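Local coordinates for uncharacterized protein (Vibrio parahaemolyticus M0605, PDB 3X0T) that probably serves as the PirA component of a plasmid-borne toxin linked to virulence in this marine bacterium, and adopts a jelly-roll fold, at residues Q54-A59 with R93-N98; V68-V73 with H81-D86; V17-G22 with A101-C106. All coordinates share one frame; numbering follows the deposited sequence.

Contact 1: Q54-A59 with R93-N98; sequences QYQWGA and RIVVIN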
loop_
_atom_site.group_PDB
_atom_site.type_symbol
_atom_site.label_atom_id
_atom_site.label_comp_id
_atom_site.label_asym_id
_atom_site.label_seq_id
_atom_site.Cartn_x
_atom_site.Cartn_y
_atom_site.Cartn_z
ATOM N N GLN A 54 -2.737 -4.732 0.282
ATOM C CA GLN A 54 -2.961 -4.929 1.729
ATOM C C GLN A 54 -2.234 -3.880 2.546
ATOM O O GLN A 54 -1.104 -3.475 2.230
ATOM C CB GLN A 54 -2.481 -6.316 2.249
ATOM C CG GLN A 54 -3.182 -7.461 1.520
ATOM C CD GLN A 54 -2.982 -8.746 2.177
ATOM O OE1 GLN A 54 -1.919 -9.074 2.753
ATOM N NE2 GLN A 54 -4.066 -9.563 2.103
ATOM N N TYR A 55 -2.888 -3.459 3.616
ATOM C CA TYR A 55 -2.281 -2.638 4.665
ATOM C C TYR A 55 -1.908 -3.588 5.794
ATOM O O TYR A 55 -2.789 -4.246 6.311
ATOM C CB TYR A 55 -3.260 -1.553 5.136
ATOM C CG TYR A 55 -2.592 -0.364 5.704
ATOM C CD1 TYR A 55 -1.908 -0.426 6.945
ATOM C CD2 TYR A 55 -2.536 0.839 5.000
ATOM C CE1 TYR A 55 -1.203 0.672 7.424
ATOM C CE2 TYR A 55 -1.822 1.923 5.472
ATOM C CZ TYR A 55 -1.156 1.837 6.685
ATOM O OH TYR A 55 -0.448 2.937 7.120
ATOM N N GLN A 56 -0.619 -3.652 6.134
ATOM C CA GLN A 56 -0.129 -4.602 7.130
ATOM C C GLN A 56 0.551 -3.882 8.278
ATOM O O GLN A 56 1.014 -2.734 8.099
ATOM C CB GLN A 56 0.846 -5.567 6.495
ATOM C CG GLN A 56 0.192 -6.428 5.420
ATOM C CD GLN A 56 1.113 -7.495 4.878
ATOM O OE1 GLN A 56 2.308 -7.547 5.216
ATOM N NE2 GLN A 56 0.566 -8.364 4.029
ATOM N N TRP A 57 0.609 -4.534 9.443
ATOM C CA TRP A 57 1.223 -3.946 10.617
ATOM C C TRP A 57 2.039 -4.974 11.348
ATOM O O TRP A 57 1.827 -6.185 11.192
ATOM C CB TRP A 57 0.181 -3.260 11.527
ATOM C CG TRP A 57 -0.709 -4.240 12.242
ATOM C CD1 TRP A 57 -1.856 -4.850 11.753
ATOM C CD2 TRP A 57 -0.515 -4.768 13.551
ATOM N NE1 TRP A 57 -2.373 -5.677 12.700
ATOM C CE2 TRP A 57 -1.566 -5.675 13.800
ATOM C CE3 TRP A 57 0.465 -4.594 14.550
ATOM C CZ2 TRP A 57 -1.628 -6.428 15.000
ATOM C CZ3 TRP A 57 0.396 -5.340 15.715
ATOM C CH2 TRP A 57 -0.653 -6.231 15.934
ATOM N N GLY A 58 2.945 -4.495 12.196
ATOM C CA GLY A 58 3.763 -5.395 13.024
ATOM C C GLY A 58 3.883 -4.808 14.432
ATOM O O GLY A 58 3.852 -3.577 14.633
ATOM N N ALA A 59 4.012 -5.733 15.376
ATOM C CA ALA A 59 4.223 -5.406 16.803
ATOM C C ALA A 59 5.686 -4.990 17.020
ATOM O O ALA A 59 6.551 -5.162 16.152
ATOM C CB ALA A 59 3.892 -6.676 17.614
ATOM N N ARG A 93 3.209 -1.373 6.663
ATOM C CA ARG A 93 3.603 -1.333 5.269
ATOM C C ARG A 93 2.371 -1.523 4.403
ATOM O O ARG A 93 1.335 -2.020 4.892
ATOM C CB ARG A 93 4.658 -2.405 4.945
ATOM C CG ARG A 93 4.202 -3.853 5.030
ATOM C CD ARG A 93 5.244 -4.788 4.540
ATOM N NE ARG A 93 4.765 -6.159 4.614
ATOM C CZ ARG A 93 5.394 -7.189 4.029
ATOM N NH1 ARG A 93 6.547 -7.004 3.433
ATOM N NH2 ARG A 93 4.769 -8.365 4.018
ATOM N N ILE A 94 2.492 -1.202 3.147
ATOM C CA ILE A 94 1.502 -1.501 2.139
ATOM C C ILE A 94 2.175 -2.403 1.128
ATOM O O ILE A 94 3.266 -2.057 0.619
ATOM C CB ILE A 94 0.918 -0.214 1.472
ATOM C CG1 ILE A 94 0.240 0.665 2.517
ATOM C CG2 ILE A 94 -0.030 -0.601 0.371
ATOM C CD1 ILE A 94 -0.200 2.002 2.019
ATOM N N VAL A 95 1.546 -3.518 0.810
ATOM C CA VAL A 95 2.060 -4.422 -0.203
ATOM C C VAL A 95 1.011 -4.599 -1.312
ATOM O O VAL A 95 -0.182 -4.497 -1.061
ATOM C CB VAL A 95 2.463 -5.806 0.375
ATOM C CG1 VAL A 95 3.651 -5.687 1.296
ATOM C CG2 VAL A 95 1.314 -6.517 1.023
ATOM N N VAL A 96 1.504 -4.909 -2.485
ATOM C CA VAL A 96 0.671 -5.330 -3.594
ATOM C C VAL A 96 1.074 -6.763 -3.919
ATOM O O VAL A 96 2.278 -7.072 -4.012
ATOM C CB VAL A 96 0.829 -4.385 -4.836
ATOM C CG1 VAL A 96 -0.123 -4.829 -5.930
ATOM C CG2 VAL A 96 0.541 -2.948 -4.443
ATOM N N ILE A 97 0.065 -7.638 -4.012
ATOM C CA ILE A 97 0.273 -9.074 -4.169
ATOM C C ILE A 97 -0.411 -9.480 -5.494
ATOM O O ILE A 97 -1.536 -9.115 -5.799
ATOM C CB ILE A 97 -0.391 -9.838 -2.988
ATOM C CG1 ILE A 97 0.166 -9.318 -1.662
ATOM C CG2 ILE A 97 -0.134 -11.335 -3.145
ATOM C CD1 ILE A 97 -0.567 -9.858 -0.446
ATOM N N ASN A 98 0.372 -10.260 -6.258
ATOM C CA ASN A 98 -0.110 -10.728 -7.565
ATOM C C ASN A 98 -0.204 -12.231 -7.514
ATOM O O ASN A 98 0.806 -12.923 -7.577
ATOM C CB ASN A 98 0.857 -10.287 -8.675
ATOM C CG ASN A 98 0.384 -10.695 -10.043
ATOM O OD1 ASN A 98 -0.696 -11.235 -10.181
ATOM N ND2 ASN A 98 1.188 -10.376 -11.053
#
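Gln56 OE1 is gripped by two donors of Arg93, NE and NH2, each 2.9 Å away. The two residues form a hydrogen-bonded antiparallel pair in a sheet of the jelly roll, joining strands 51-58 and 91-98. The oxygen lies in the guanidinium plane at its edge, but both nitrogens reach it from the same face of the amide, whose plane is turned 47° from the guanidinium. Arg93 starts with CG wedged between backbone N and carbonyl carbon (chi1 67°) and is then extended to NE, which lays it alongside Gln56, pointing the same way. Its remaining nitrogen, NH1, forms a salt bridge with Glu25, while Val95 CG1 sits over the guanidinium centre, 3.5 Å above the plane.

The other half of the Gln56 amide is held as well: NE2 donates to Gln54 OE1 at 2.9 Å, almost exactly in its own amide plane, so rotation of the amide is fixed from both ends. Backbone pairing sets the register, with Gln56 N to Arg93 O at 2.8 Å and a nearly straight N-H (175°).

On the opposite face, Tyr55 CD2 meets Ile94 CG1 at 3.7 Å, and the Tyr55 hydroxyl is hydrogen-bonded to Gln92. Back on the glutamine face, the row ends where Ile97 CD1 packs against Gln54 OE1 at 3.6 Å.

Contact 2: V68-V73 with H81-D86; sequences VAKSHV and HLQRPD
Lys70 NZ donates to the backbone oxygen of Gln83 at 2.7 Å, the one direct hydrogen bond between 68-73 and 81-86. The ammonium approaches from above the carbonyl plane, 37° out of it, at a C=O...N angle of 134°. Its reach comes from a fully extended chain: CG is anti to the carbonyl carbon (chi1 -64°), and every later torsion is close to 180°. The bond ties strand 67-74 of one jelly-roll sheet to the chain leaving strand 79-82, which belongs to the other sheet.

Water extends this polar link. One water accepts from Lys70 NZ at 2.7 Å and donates to Arg84 O at 2.9 Å, bridging to the next carbonyl along. A second accepts from Gln83 N at 3.0 Å and only weakly from Lys70 NZ.

Apolar contacts lie closer to the backbone of 68-73. Lys70 CB and CD both come within 4.1 Å of Leu82 CD1, the two side chains crossing at a slant, and Ala69 CB touches Pro85 CG at 4.0 Å. Ala69 and Lys70 both face Tyr55 in a classic beta bulge, and both side chains point toward 81-86. Pro85 also packs on Tyr55, so it touches both the bulge residue Ala69 and the Tyr55 that the bulge faces.

Within 81-86, His81 NE2 donates to Gln83 OE1 at 2.7 Å, the oxygen lying in the imidazole plane and receiving the bond on a lone pair. This is consistent with the glutamine end leading away from Lys70.

The cation is thus met by a carbonyl and water, which would probably stabilise its charge without a carboxylate in direct contact.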
loop_
_atom_site.group_PDB
_atom_site.type_symbol
_atom_site.label_atom_id
_atom_site.label_comp_id
_atom_site.label_asym_id
_atom_site.label_seq_id
_atom_site.Cartn_x
_atom_site.Cartn_y
_atom_site.Cartn_z
ATOM N N VAL A 68 -2.389 -8.565 8.762
ATOM C CA VAL A 68 -3.197 -7.870 7.820
ATOM C C VAL A 68 -4.284 -7.019 8.511
ATOM O O VAL A 68 -5.119 -7.571 9.223
ATOM C CB VAL A 68 -3.822 -8.831 6.785
ATOM C CG1 VAL A 68 -4.690 -8.036 5.786
ATOM C CG2 VAL A 68 -2.786 -9.700 6.139
ATOM N N ALA A 69 -4.224 -5.708 8.315
ATOM C CA ALA A 69 -5.282 -4.802 8.805
ATOM C C ALA A 69 -6.343 -4.576 7.747
ATOM O O ALA A 69 -7.515 -4.384 8.127
ATOM C CB ALA A 69 -4.698 -3.460 9.235
ATOM N N LYS A 70 -5.992 -4.484 6.463
ATOM C CA LYS A 70 -6.940 -4.223 5.370
ATOM C C LYS A 70 -6.474 -4.960 4.149
ATOM O O LYS A 70 -5.257 -5.099 3.929
ATOM C CB LYS A 70 -7.062 -2.744 5.056
ATOM C CG LYS A 70 -7.634 -1.860 6.171
ATOM C CD LYS A 70 -8.033 -0.453 5.688
ATOM C CE LYS A 70 -8.764 0.356 6.718
ATOM N NZ LYS A 70 -9.259 1.593 6.017
ATOM N N SER A 71 -7.418 -5.408 3.324
ATOM C CA SER A 71 -7.090 -6.067 2.079
ATOM C C SER A 71 -8.150 -5.772 1.022
ATOM O O SER A 71 -9.338 -5.717 1.397
ATOM C CB SER A 71 -6.984 -7.572 2.309
ATOM O OG SER A 71 -6.490 -8.275 1.187
ATOM N N HIS A 72 -7.816 -5.601 -0.227
ATOM C CA HIS A 72 -8.816 -5.349 -1.259
ATOM C C HIS A 72 -8.236 -5.798 -2.610
ATOM O O HIS A 72 -7.052 -5.646 -2.874
ATOM C CB HIS A 72 -9.118 -3.842 -1.321
ATOM C CG HIS A 72 -10.239 -3.521 -2.219
ATOM N ND1 HIS A 72 -11.556 -3.559 -1.829
ATOM C CD2 HIS A 72 -10.235 -3.155 -3.520
ATOM C CE1 HIS A 72 -12.323 -3.263 -2.868
ATOM N NE2 HIS A 72 -11.540 -2.967 -3.884
ATOM N N VAL A 73 -9.122 -6.302 -3.498
ATOM C CA VAL A 73 -8.724 -6.767 -4.830
ATOM C C VAL A 73 -9.042 -5.694 -5.823
ATOM O O VAL A 73 -10.191 -5.176 -5.856
ATOM C CB VAL A 73 -9.360 -8.081 -5.214
ATOM C CG1 VAL A 73 -8.995 -8.475 -6.637
ATOM C CG2 VAL A 73 -9.004 -9.158 -4.230
ATOM N N HIS A 81 -8.962 3.448 -3.575
ATOM C CA HIS A 81 -8.389 4.212 -2.424
ATOM C C HIS A 81 -8.295 3.350 -1.212
ATOM O O HIS A 81 -9.283 2.786 -0.714
ATOM C CB HIS A 81 -9.333 5.383 -2.115
ATOM C CG HIS A 81 -8.839 6.124 -0.918
ATOM N ND1 HIS A 81 -7.736 6.960 -0.956
ATOM C CD2 HIS A 81 -9.238 6.149 0.363
ATOM C CE1 HIS A 81 -7.471 7.472 0.246
ATOM N NE2 HIS A 81 -8.383 7.002 1.062
ATOM N N LEU A 82 -7.041 3.110 -0.756
ATOM C CA LEU A 82 -6.788 2.399 0.484
ATOM C C LEU A 82 -6.544 3.417 1.569
ATOM O O LEU A 82 -5.489 4.069 1.646
ATOM C CB LEU A 82 -5.532 1.520 0.296
ATOM C CG LEU A 82 -5.080 0.741 1.529
ATOM C CD1 LEU A 82 -6.175 -0.163 2.027
ATOM C CD2 LEU A 82 -3.809 -0.009 1.260
ATOM N N GLN A 83 -7.563 3.576 2.428
ATOM C CA GLN A 83 -7.424 4.519 3.551
ATOM C C GLN A 83 -6.647 3.830 4.687
ATOM O O GLN A 83 -6.962 2.704 5.057
ATOM C CB GLN A 83 -8.870 4.895 3.987
ATOM C CG GLN A 83 -8.904 5.859 5.171
ATOM C CD GLN A 83 -8.377 7.282 4.827
ATOM O OE1 GLN A 83 -8.308 7.711 3.673
ATOM N NE2 GLN A 83 -8.028 7.992 5.895
ATOM N N ARG A 84 -5.719 4.565 5.274
ATOM C CA ARG A 84 -4.962 3.984 6.365
ATOM C C ARG A 84 -5.869 3.641 7.533
ATOM O O ARG A 84 -6.875 4.321 7.754
ATOM C CB ARG A 84 -3.926 4.976 6.838
ATOM C CG ARG A 84 -4.567 6.193 7.479
ATOM C CD ARG A 84 -3.504 7.171 7.855
ATOM N NE ARG A 84 -4.117 8.371 8.466
ATOM C CZ ARG A 84 -3.522 9.563 8.567
ATOM N NH1 ARG A 84 -2.347 9.723 8.068
ATOM N NH2 ARG A 84 -4.122 10.590 9.207
ATOM N N PRO A 85 -5.562 2.625 8.356
ATOM C CA PRO A 85 -6.298 2.434 9.615
ATOM C C PRO A 85 -6.233 3.678 10.464
ATOM O O PRO A 85 -5.262 4.427 10.457
ATOM C CB PRO A 85 -5.554 1.254 10.266
ATOM C CG PRO A 85 -4.925 0.516 9.097
ATOM C CD PRO A 85 -4.475 1.636 8.175
ATOM N N ASP A 86 -7.239 3.906 11.307
ATOM C CA ASP A 86 -7.187 5.089 12.183
ATOM C C ASP A 86 -6.232 4.897 13.370
ATOM O O ASP A 86 -5.819 5.928 13.976
ATOM C CB ASP A 86 -8.602 5.296 12.817
ATOM C CG ASP A 86 -9.666 5.737 11.889
ATOM O OD1 ASP A 86 -9.366 6.346 10.819
ATOM O OD2 ASP A 86 -10.864 5.548 12.246
HETATM O O HOH W 1 -9.556 3.346 8.078
HETATM O O HOH W 2 -9.865 1.602 2.598
#

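Contact 3: V17-G22 with A101-C106; sequences VEPNGG and ASRGFC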
loop_
_atom_site.group_PDB
_atom_site.type_symbol
_atom_site.label_atom_id
_atom_site.label_comp_id
_atom_site.label_asym_id
_atom_site.label_seq_id
_atom_site.Cartn_x
_atom_site.Cartn_y
_atom_site.Cartn_z
ATOM N N VAL A 17 4.858 -6.204 -10.159
ATOM C CA VAL A 17 4.541 -7.263 -9.158
ATOM C C VAL A 17 4.621 -8.608 -9.853
ATOM O O VAL A 17 3.851 -8.878 -10.783
ATOM C CB VAL A 17 3.139 -7.048 -8.499
ATOM C CG1 VAL A 17 3.045 -7.919 -7.221
ATOM C CG2 VAL A 17 2.864 -5.594 -8.149
ATOM N N GLU A 18 5.554 -9.457 -9.418
ATOM C CA GLU A 18 5.739 -10.719 -10.152
ATOM C C GLU A 18 4.524 -11.637 -10.007
ATOM O O GLU A 18 3.795 -11.673 -8.993
ATOM C CB GLU A 18 7.084 -11.324 -9.716
ATOM C CG GLU A 18 8.325 -10.457 -9.946
ATOM C CD GLU A 18 8.454 -9.932 -11.382
ATOM O OE1 GLU A 18 8.815 -8.751 -11.636
ATOM O OE2 GLU A 18 8.229 -10.746 -12.321
ATOM N N PRO A 19 4.242 -12.425 -11.069
ATOM C CA PRO A 19 3.050 -13.270 -11.074
ATOM C C PRO A 19 3.253 -14.488 -10.134
ATOM O O PRO A 19 4.354 -14.725 -9.606
ATOM C CB PRO A 19 2.968 -13.728 -12.559
ATOM C CG PRO A 19 4.416 -13.714 -12.988
ATOM C CD PRO A 19 5.006 -12.478 -12.349
ATOM N N ASN A 20 2.143 -15.203 -9.902
ATOM C CA ASN A 20 2.203 -16.490 -9.137
ATOM C C ASN A 20 2.713 -16.261 -7.738
ATOM O O ASN A 20 3.432 -17.092 -7.180
ATOM C CB ASN A 20 3.016 -17.550 -9.879
ATOM C CG ASN A 20 2.475 -17.648 -11.327
ATOM O OD1 ASN A 20 3.236 -17.393 -12.229
ATOM N ND2 ASN A 20 1.215 -17.949 -11.476
ATOM N N GLY A 21 2.305 -15.150 -7.108
ATOM C CA GLY A 21 2.486 -14.917 -5.680
ATOM C C GLY A 21 3.491 -13.840 -5.417
ATOM O O GLY A 21 3.897 -13.732 -4.236
ATOM N N GLY A 22 3.894 -12.999 -6.386
ATOM C CA GLY A 22 4.814 -11.930 -6.038
ATOM C C GLY A 22 4.197 -10.938 -5.054
ATOM O O GLY A 22 2.976 -10.695 -5.056
ATOM N N ALA A 101 -1.572 -15.214 -13.095
ATOM C CA ALA A 101 -0.507 -15.625 -13.996
ATOM C C ALA A 101 0.091 -14.477 -14.813
ATOM O O ALA A 101 1.191 -14.673 -15.374
ATOM C CB ALA A 101 -0.984 -16.664 -15.048
ATOM N N SER A 102 -0.633 -13.357 -14.957
ATOM C CA SER A 102 -0.118 -12.220 -15.727
ATOM C C SER A 102 0.810 -11.381 -14.833
ATOM O O SER A 102 0.556 -11.200 -13.656
ATOM C CB SER A 102 -1.240 -11.270 -16.172
ATOM O OG SER A 102 -2.133 -11.935 -17.059
ATOM N N ARG A 103 1.912 -10.914 -15.414
ATOM C CA ARG A 103 2.746 -9.933 -14.719
ATOM C C ARG A 103 1.945 -8.751 -14.240
ATOM O O ARG A 103 0.989 -8.348 -14.865
ATOM C CB ARG A 103 3.909 -9.459 -15.596
ATOM C CG ARG A 103 4.889 -10.526 -16.073
ATOM C CD ARG A 103 6.066 -9.920 -16.850
ATOM N NE ARG A 103 6.957 -10.910 -17.486
ATOM C CZ ARG A 103 7.639 -11.923 -16.922
ATOM N NH1 ARG A 103 7.530 -12.161 -15.589
ATOM N NH2 ARG A 103 8.410 -12.694 -17.727
ATOM N N GLY A 104 2.299 -8.232 -13.060
ATOM C CA GLY A 104 1.491 -7.168 -12.426
ATOM C C GLY A 104 2.206 -5.833 -12.584
ATOM O O GLY A 104 3.411 -5.695 -12.493
ATOM N N PHE A 105 1.346 -4.828 -12.784
ATOM C CA PHE A 105 1.886 -3.436 -12.922
ATOM C C PHE A 105 0.897 -2.541 -12.233
ATOM O O PHE A 105 -0.330 -2.650 -12.385
ATOM C CB PHE A 105 2.004 -3.005 -14.412
ATOM C CG PHE A 105 2.969 -3.849 -15.183
ATOM C CD1 PHE A 105 2.510 -5.033 -15.816
ATOM C CD2 PHE A 105 4.319 -3.482 -15.235
ATOM C CE1 PHE A 105 3.447 -5.822 -16.551
ATOM C CE2 PHE A 105 5.199 -4.347 -15.946
ATOM C CZ PHE A 105 4.753 -5.479 -16.575
ATOM N N CYS A 106 1.383 -1.537 -11.495
ATOM C CA CYS A 106 0.492 -0.553 -10.911
ATOM C C CYS A 106 1.272 0.738 -10.693
ATOM O O CYS A 106 2.492 0.809 -10.703
ATOM C CB CYS A 106 -0.094 -1.044 -9.596
ATOM S SG CYS A 106 1.040 -1.332 -8.254
HETATM O O HOH W 3 2.866 -16.815 -15.130
#
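Pro19 leans its ring on the loop 101-103, at the end of the jelly roll where the chain passes from one sheet to the other. From its CB, Ala101 O is 3.5 Å away and Ser102 O 3.7 Å, so this carbon faces two successive carbonyls. CG comes next, still near Ala101 O but farther off. CD, the last side-chain carbon of the ring, is 4.1 Å from Arg103 NH1; the proline and arginine side chains run alongside each other, pointing the same way.

Before the proline, Val17 and Gly104 form a hydrogen-bonded antiparallel pair that joins the end of strand 11-17 to the start of strand 104-110. Val17 N donates to Gly104 O at 2.8 Å, and Gly104 N returns the bond to Val17 O. With no side chain on Gly104, the two CA atoms approach to 4.5 Å. Val17 O also accepts from the Asn98 side chain, which bonds to Ser102 O too and so ties both segments to strand 91-98.

Glu18 OE2 and Arg103 NH1 form a long salt bridge at 3.6 Å, doubtful because Glu18 has alternate conformers; the carboxylate and guanidinium planes stand 55° apart. After the proline, Gly21 and Gly22 both face Asn98 in a G1 beta bulge as strand 22-30 begins. At the outer end of the contact, one water donates to both Asn20 OD1, at 3.0 Å, and Ala101 O, at 2.7 Å.

Contact 1 lies deepest, its centre about 6 Å from that of the chain, and is the only one built on a run of three paired residues within one sheet. Contact 2, about 8 Å from the chain centre, instead spans the two sheets through one lysine and water. Its strand 67-74 lies beside strand 51-58 in the sheet of contact 1: Tyr55 O binds Ala69 N, and Gln54 NE2 binds Ser71 OG. Contact 3 is peripheral, about 15 Å out, mixing one backbone pair with proline packing and a long and doubtful ion pair between exposed residues. Asn98 joins it to contact 1 through backbone bonds to Gly21 and Gly22, while contacts 2 and 3 stay about 11 Å apart at their nearest atoms.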